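Cyclase (Uncultured organism, PDB 5IBZ) is a cyclase-family protein, probably with arylformamidase-like activity, whose pocket holds acetylphosphate. Local coordinates at residues Y176-R180 / A181-G185; G205-E208 / S209-L213; G269-L272 / R273-V277. One frame throughout, in Å; residues are numbered along the deposited sequence.

Contact 1 (Y176-R180 / A181-G185); sequences YTITR and ADLEG
Asp182 reaches back from the first turn of helix 180-190 to meet Tyr176 and Thr179, which lead into that helix. Its CB lies 3.4 Å from Thr179 O and beside the methyl CG2 of Ile178. CG stands anti to the carbonyl carbon (chi1 -65°), which turns the carboxylate back over the start of the helix. OD2 then takes two donors. Tyr176 OH donates to it at 2.6 Å, on the syn side and only 16° out of the carboxylate plane. Thr179 N donates to the same OD2 at 3.1 Å, almost straight but from above that plane. OD1, the other branch, pairs with Lys168 and takes a weak bond from a water that also binds Thr179 OG1. Thr179 is the N-cap. Its OG1 accepts from Asp182 N at 3.0 Å, so each residue binds the backbone N-H of the other, which completes a capping box. On the apolar side Ile178 CG2 rests 4.1 Å from Leu183 CG.

On the same turn, Arg180 and Glu184 make a weak salt bridge, NE to OE1 at 3.4 Å, with guanidinium and carboxylate nearly perpendicular. Two waters link Arg180 NH2 to the carboxylate, one to each oxygen, the one on OE2 weakly bound to NH2. The stronger partner of Arg180 is Glu239, on NH1.

The buried carboxylate of Asp182 is thus held by a phenol, a backbone N-H and a lysine. Such a setting probably favours its charged form. A negative charge at the N-terminus of a helix would probably also suit its dipole.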
loop_
_atom_site.group_PDB
_atom_site.type_symbol
_atom_site.label_atom_id
_atom_site.label_comp_id
_atom_site.label_asym_id
_atom_site.label_seq_id
_atom_site.Cartn_x
_atom_site.Cartn_y
_atom_site.Cartn_z
ATOM N N TYR B 176 -26.771 -15.215 17.668
ATOM C CA TYR B 176 -27.322 -15.038 19.004
ATOM C C TYR B 176 -27.127 -13.608 19.516
ATOM O O TYR B 176 -26.027 -13.056 19.448
ATOM C CB TYR B 176 -26.700 -16.027 19.979
ATOM C CG TYR B 176 -27.241 -15.829 21.378
ATOM C CD1 TYR B 176 -28.540 -16.195 21.694
ATOM C CD2 TYR B 176 -26.463 -15.256 22.367
ATOM C CE1 TYR B 176 -29.055 -15.996 22.961
ATOM C CE2 TYR B 176 -26.966 -15.061 23.639
ATOM C CZ TYR B 176 -28.259 -15.436 23.932
ATOM O OH TYR B 176 -28.795 -15.236 25.188
ATOM N N THR B 177 -28.197 -13.013 20.040
ATOM C CA THR B 177 -28.100 -11.679 20.649
ATOM C C THR B 177 -27.767 -11.782 22.138
ATOM O O THR B 177 -28.548 -12.294 22.934
ATOM C CB THR B 177 -29.401 -10.873 20.457
ATOM O OG1 THR B 177 -29.641 -10.668 19.059
ATOM C CG2 THR B 177 -29.298 -9.508 21.143
ATOM N N ILE B 178 -26.584 -11.294 22.496
ATOM C CA ILE B 178 -26.126 -11.282 23.878
ATOM C C ILE B 178 -26.747 -10.094 24.606
ATOM O O ILE B 178 -26.602 -8.955 24.200
ATOM C CB ILE B 178 -24.591 -11.221 23.953
ATOM C CG1 ILE B 178 -23.995 -12.437 23.242
ATOM C CG2 ILE B 178 -24.120 -11.157 25.406
ATOM C CD1 ILE B 178 -22.509 -12.308 22.965
ATOM N N THR B 179 -27.428 -10.398 25.696
ATOM C CA THR B 179 -28.229 -9.436 26.435
ATOM C C THR B 179 -27.576 -8.962 27.718
ATOM O O THR B 179 -26.597 -9.537 28.197
ATOM C CB THR B 179 -29.566 -10.062 26.830
ATOM O OG1 THR B 179 -29.298 -11.141 27.736
ATOM C CG2 THR B 179 -30.326 -10.567 25.607
ATOM N N ARG B 180 -28.165 -7.931 28.309
ATOM C CA ARG B 180 -27.804 -7.486 29.649
ATOM C C ARG B 180 -27.831 -8.649 30.644
ATOM O O ARG B 180 -26.910 -8.827 31.449
ATOM C CB ARG B 180 -28.763 -6.390 30.127
ATOM C CG ARG B 180 -28.473 -5.880 31.554
ATOM C CD ARG B 180 -29.628 -5.024 32.084
ATOM N NE ARG B 180 -29.340 -4.544 33.439
ATOM C CZ ARG B 180 -28.942 -3.307 33.744
ATOM N NH1 ARG B 180 -28.865 -2.363 32.810
ATOM N NH2 ARG B 180 -28.663 -3.005 35.001
ATOM N N ALA B 181 -28.893 -9.437 30.608
ATOM C CA ALA B 181 -29.042 -10.534 31.548
ATOM C C ALA B 181 -27.934 -11.573 31.357
ATOM O O ALA B 181 -27.441 -12.137 32.322
ATOM C CB ALA B 181 -30.404 -11.171 31.383
ATOM N N ASP B 182 -27.544 -11.821 30.112
ATOM C CA ASP B 182 -26.429 -12.739 29.840
ATOM C C ASP B 182 -25.129 -12.223 30.446
ATOM O O ASP B 182 -24.357 -12.969 31.077
ATOM C CB ASP B 182 -26.203 -12.926 28.339
ATOM C CG ASP B 182 -27.332 -13.603 27.635
ATOM O OD1 ASP B 182 -28.098 -14.376 28.273
ATOM O OD2 ASP B 182 -27.404 -13.398 26.397
ATOM N N LEU B 183 -24.856 -10.938 30.239
ATOM C CA LEU B 183 -23.626 -10.344 30.744
ATOM C C LEU B 183 -23.594 -10.371 32.279
ATOM O O LEU B 183 -22.602 -10.768 32.881
ATOM C CB LEU B 183 -23.476 -8.919 30.215
ATOM C CG LEU B 183 -23.199 -8.836 28.716
ATOM C CD1 LEU B 183 -23.485 -7.443 28.203
ATOM C CD2 LEU B 183 -21.763 -9.228 28.413
ATOM N N GLU B 184 -24.691 -9.969 32.923
ATOM C CA GLU B 184 -24.742 -9.995 34.390
ATOM C C GLU B 184 -24.693 -11.424 34.936
ATOM O O GLU B 184 -24.065 -11.689 35.969
ATOM C CB GLU B 184 -25.997 -9.275 34.888
ATOM C CG GLU B 184 -25.978 -7.820 34.524
ATOM C CD GLU B 184 -26.980 -6.995 35.316
ATOM O OE1 GLU B 184 -28.198 -7.221 35.154
ATOM O OE2 GLU B 184 -26.539 -6.123 36.095
ATOM N N GLY B 185 -25.327 -12.341 34.216
ATOM C CA GLY B 185 -25.393 -13.728 34.636
ATOM C C GLY B 185 -24.033 -14.381 34.564
ATOM O O GLY B 185 -23.655 -15.158 35.448
HETATM O O HOH W 1 -31.101 -13.067 27.754
HETATM O O HOH W 2 -29.890 -5.550 36.494
HETATM O O HOH W 3 -27.126 -3.929 37.505
#

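Contact 2 (G205-E208 / S209-L213); sequences GLVE and SWYDL
Ser209 folds back on Leu206, and its side chain and backbone both bind Leu206 O. Ser209 OG donates at 2.8 Å in the carbonyl plane. Ser209 N donates at 3.1 Å from well above that plane. The hydroxyl can do this because OG sits between the backbone N and the carbonyl carbon (chi1 71°), which points it back along the chain.

Trp210 and Tyr211 are turned differently. Trp210 CG is anti to the backbone N, and its indole leads away from 205-208. Tyr211 swings the other way, and its ring end comes nearer to Val207. Tyr211 CE2 lies 4.4 Å from Val207 CG2, a loose apolar touch. The two rings also meet each other: the edge atom Trp210 CD1 stands 3.5 Å above the plane of the Tyr211 ring, over its centre. Trp210 N binds Val207 O at 3.2 Å. A water bridges Val207 O to Tyr211 N, and another links Glu208 O to Asp212 N, where direct helical bonds are lacking.

Outside the contact, Trp210 NE1 donates to Asn62 O and its ring meets Phe221 edge-to-face. Glu208 pairs with Arg203.

The arrangement is a short 3-10 turn that loosens into a water-bridged stretch and closes with a type I beta turn at Trp210-Leu213. It joins strand 199-203 to helix 215-223.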
loop_
_atom_site.group_PDB
_atom_site.type_symbol
_atom_site.label_atom_id
_atom_site.label_comp_id
_atom_site.label_asym_id
_atom_site.label_seq_id
_atom_site.Cartn_x
_atom_site.Cartn_y
_atom_site.Cartn_z
ATOM N N GLY B 205 -16.911 -16.403 20.796
ATOM C CA GLY B 205 -16.420 -17.575 20.082
ATOM C C GLY B 205 -16.355 -17.419 18.571
ATOM O O GLY B 205 -15.834 -18.297 17.885
ATOM N N LEU B 206 -16.880 -16.322 18.028
ATOM C CA LEU B 206 -17.103 -16.277 16.584
ATOM C C LEU B 206 -15.798 -16.426 15.784
ATOM O O LEU B 206 -15.747 -17.212 14.818
ATOM C CB LEU B 206 -17.837 -14.990 16.190
ATOM C CG LEU B 206 -18.207 -14.900 14.704
ATOM C CD1 LEU B 206 -19.200 -15.979 14.319
ATOM C CD2 LEU B 206 -18.732 -13.513 14.299
ATOM N N VAL B 207 -14.742 -15.712 16.174
ATOM C CA VAL B 207 -13.493 -15.754 15.422
ATOM C C VAL B 207 -12.843 -17.153 15.477
ATOM O O VAL B 207 -12.039 -17.512 14.600
ATOM C CB VAL B 207 -12.498 -14.669 15.925
ATOM C CG1 VAL B 207 -12.029 -14.975 17.325
ATOM C CG2 VAL B 207 -11.332 -14.519 14.990
ATOM N N GLU B 208 -13.238 -17.972 16.449
ATOM C CA GLU B 208 -12.667 -19.316 16.601
ATOM C C GLU B 208 -13.166 -20.272 15.526
ATOM O O GLU B 208 -12.668 -21.405 15.411
ATOM C CB GLU B 208 -12.983 -19.872 17.993
ATOM C CG GLU B 208 -12.348 -19.048 19.104
ATOM C CD GLU B 208 -12.833 -19.402 20.522
ATOM O OE1 GLU B 208 -13.448 -20.479 20.710
ATOM O OE2 GLU B 208 -12.559 -18.595 21.437
ATOM N N SER B 209 -14.145 -19.821 14.751
ATOM C CA SER B 209 -14.697 -20.630 13.668
ATOM C C SER B 209 -14.171 -20.236 12.286
ATOM O O SER B 209 -14.437 -20.928 11.313
ATOM C CB SER B 209 -16.233 -20.549 13.674
ATOM O OG SER B 209 -16.735 -19.275 13.252
ATOM N N TRP B 210 -13.402 -19.159 12.197
ATOM C CA TRP B 210 -13.033 -18.604 10.893
ATOM C C TRP B 210 -11.946 -19.382 10.157
ATOM O O TRP B 210 -12.048 -19.639 8.949
ATOM C CB TRP B 210 -12.566 -17.154 11.073
ATOM C CG TRP B 210 -11.854 -16.594 9.873
ATOM C CD1 TRP B 210 -10.503 -16.550 9.654
ATOM C CD2 TRP B 210 -12.461 -15.999 8.726
ATOM N NE1 TRP B 210 -10.238 -15.966 8.446
ATOM C CE2 TRP B 210 -11.422 -15.612 7.859
ATOM C CE3 TRP B 210 -13.782 -15.758 8.348
ATOM C CZ2 TRP B 210 -11.667 -15.009 6.636
ATOM C CZ3 TRP B 210 -14.019 -15.158 7.143
ATOM C CH2 TRP B 210 -12.964 -14.784 6.300
ATOM N N TYR B 211 -10.876 -19.721 10.859
ATOM C CA TYR B 211 -9.650 -20.138 10.168
ATOM C C TYR B 211 -9.746 -21.493 9.464
ATOM O O TYR B 211 -9.066 -21.708 8.457
ATOM C CB TYR B 211 -8.492 -20.095 11.163
ATOM C CG TYR B 211 -8.072 -18.672 11.437
ATOM C CD1 TYR B 211 -7.245 -17.998 10.549
ATOM C CD2 TYR B 211 -8.558 -17.978 12.537
ATOM C CE1 TYR B 211 -6.871 -16.684 10.772
ATOM C CE2 TYR B 211 -8.189 -16.649 12.768
ATOM C CZ TYR B 211 -7.341 -16.018 11.877
ATOM O OH TYR B 211 -6.958 -14.692 12.075
ATOM N N ASP B 212 -10.644 -22.362 9.911
ATOM C CA ASP B 212 -10.842 -23.619 9.199
ATOM C C ASP B 212 -11.709 -23.507 7.944
ATOM O O ASP B 212 -11.769 -24.452 7.167
ATOM C CB ASP B 212 -11.464 -24.657 10.121
ATOM C CG ASP B 212 -10.515 -25.116 11.211
ATOM O OD1 ASP B 212 -9.284 -24.980 11.021
ATOM O OD2 ASP B 212 -11.008 -25.632 12.236
ATOM N N LEU B 213 -12.389 -22.380 7.748
ATOM C CA LEU B 213 -13.258 -22.203 6.576
ATOM C C LEU B 213 -12.488 -22.145 5.251
ATOM O O LEU B 213 -11.419 -21.525 5.166
ATOM C CB LEU B 213 -14.091 -20.925 6.722
ATOM C CG LEU B 213 -15.030 -20.879 7.926
ATOM C CD1 LEU B 213 -15.644 -19.516 8.094
ATOM C CD2 LEU B 213 -16.119 -21.953 7.784
HETATM O O HOH W 4 -10.641 -19.950 13.821
HETATM O O HOH W 5 -11.692 -22.461 12.676
#

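Contact 3 (G269-L272 / R273-V277); sequences GNLL and RDLGV
Asp274 OD2 receives the amide ND2 of Asn270 at 2.7 Å, one helical turn back. The donor comes in nearly along the C-O axis of OD2, which itself lies close to the amide plane of Asn270. Amide and carboxylate are twisted 32° against each other. The other oxygen, OD1, takes Arg273 NH1 at 2.9 Å in a salt bridge between neighbours. Asn270 and Asp274 both have CG anti to the carbonyl carbon (chi1 -71° and -64°), so both heads lean the same way along the helix and can meet. Asn270 OD1 accepts from His12 N. Arg273 gives NE to Ser125 O and lies against Tyr122 in a cation-pi contact.

The backbone beneath is wider than an alpha helix. Leu275 N binds Asn270 O at 3.0 Å, a pi-type step, while the bond from Asp274 N to the same oxygen is weak. Gly276 then leaves the helix with positive phi, and Val277 N turns back to Leu271 O at 2.9 Å. On the apolar side Leu271 CD2 packs on Leu275 CD1 at 3.9 Å and, more loosely, on Val277 CB. Helix 233-239 and strand 278-281 add to this layer.

With an alanine in place of Asp274, the NH1 of Arg273 is likely to be left without its charged partner and Asn270 ND2 without this acceptor. At the widened end of the helix one buried carboxylate is thus shared by an amide and a guanidinium, and its charge is probably neutralised within the site.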
loop_
_atom_site.group_PDB
_atom_site.type_symbol
_atom_site.label_atom_id
_atom_site.label_comp_id
_atom_site.label_asym_id
_atom_site.label_seq_id
_atom_site.Cartn_x
_atom_site.Cartn_y
_atom_site.Cartn_z
ATOM N N GLY B 269 -23.843 3.289 17.110
ATOM C CA GLY B 269 -24.209 4.684 17.248
ATOM C C GLY B 269 -24.270 5.109 18.695
ATOM O O GLY B 269 -23.722 6.153 19.077
ATOM N N ASN B 270 -24.952 4.321 19.519
ATOM C CA ASN B 270 -25.107 4.682 20.921
ATOM C C ASN B 270 -23.758 4.652 21.646
ATOM O O ASN B 270 -23.464 5.549 22.424
ATOM C CB ASN B 270 -26.092 3.748 21.634
ATOM C CG ASN B 270 -27.545 3.960 21.207
ATOM O OD1 ASN B 270 -28.339 3.025 21.237
ATOM N ND2 ASN B 270 -27.897 5.176 20.840
ATOM N N LEU B 271 -22.933 3.626 21.410
ATOM C CA LEU B 271 -21.666 3.579 22.128
ATOM C C LEU B 271 -20.712 4.682 21.689
ATOM O O LEU B 271 -20.191 5.432 22.513
ATOM C CB LEU B 271 -20.983 2.231 21.958
ATOM C CG LEU B 271 -21.676 1.058 22.651
ATOM C CD1 LEU B 271 -20.815 -0.200 22.489
ATOM C CD2 LEU B 271 -21.998 1.302 24.107
ATOM N N LEU B 272 -20.473 4.793 20.388
ATOM C CA LEU B 272 -19.466 5.749 19.917
ATOM C C LEU B 272 -19.900 7.199 20.052
ATOM O O LEU B 272 -19.189 8.003 20.648
ATOM C CB LEU B 272 -19.116 5.453 18.463
ATOM C CG LEU B 272 -18.430 4.084 18.275
ATOM C CD1 LEU B 272 -18.332 3.769 16.802
ATOM C CD2 LEU B 272 -17.065 3.982 18.926
ATOM N N ARG B 273 -21.069 7.526 19.514
ATOM C CA ARG B 273 -21.561 8.899 19.561
ATOM C C ARG B 273 -22.146 9.314 20.904
ATOM O O ARG B 273 -21.796 10.371 21.424
ATOM C CB ARG B 273 -22.613 9.124 18.477
ATOM C CG ARG B 273 -23.244 10.496 18.530
ATOM C CD ARG B 273 -24.412 10.553 17.618
ATOM N NE ARG B 273 -24.941 11.888 17.439
ATOM C CZ ARG B 273 -25.935 12.424 18.130
ATOM N NH1 ARG B 273 -26.504 11.759 19.132
ATOM N NH2 ARG B 273 -26.359 13.652 17.833
ATOM N N ASP B 274 -23.068 8.530 21.450
ATOM C CA ASP B 274 -23.792 9.003 22.615
ATOM C C ASP B 274 -22.952 8.859 23.897
ATOM O O ASP B 274 -22.906 9.792 24.708
ATOM C CB ASP B 274 -25.128 8.260 22.741
ATOM C CG ASP B 274 -26.068 8.535 21.576
ATOM O OD1 ASP B 274 -26.012 9.644 21.023
ATOM O OD2 ASP B 274 -26.864 7.644 21.214
ATOM N N LEU B 275 -22.320 7.703 24.104
ATOM C CA LEU B 275 -21.548 7.462 25.336
ATOM C C LEU B 275 -20.054 7.780 25.250
ATOM O O LEU B 275 -19.389 7.960 26.284
ATOM C CB LEU B 275 -21.698 5.998 25.768
ATOM C CG LEU B 275 -23.112 5.476 26.017
ATOM C CD1 LEU B 275 -23.036 4.075 26.631
ATOM C CD2 LEU B 275 -23.912 6.408 26.892
ATOM N N GLY B 276 -19.510 7.829 24.037
ATOM C CA GLY B 276 -18.079 7.989 23.876
ATOM C C GLY B 276 -17.310 6.774 24.393
ATOM O O GLY B 276 -16.183 6.888 24.882
ATOM N N VAL B 277 -17.911 5.597 24.250
ATOM C CA VAL B 277 -17.300 4.323 24.649
ATOM C C VAL B 277 -16.663 3.652 23.428
ATOM O O VAL B 277 -17.287 3.549 22.385
ATOM C CB VAL B 277 -18.367 3.425 25.300
ATOM C CG1 VAL B 277 -17.867 1.990 25.479
ATOM C CG2 VAL B 277 -18.789 4.006 26.663
#

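Overall arrangement
The three contacts are local and follow one another along the chain. Contact 3 is buried, whereas contacts 1 and 2 are partly buried. Contact 1 starts helix 180-190, contact 3 ends helix 266-275, and contact 2 fills the connection between strand 199-203 and helix 215-223. Contacts 1 and 3 both pack on helix 233-239, with their nearest atoms about 10 Å apart. Contacts 2 and 3 lie on opposite sides of the chain's centre, their centres 28 Å apart. Each of contacts 1 and 3 is organised by an aspartate. Contact 2 relies on a serine, aromatic rings and bridging waters. The side chain of Leu272 in contact 3 is about 7 Å from bound acetylphosphate.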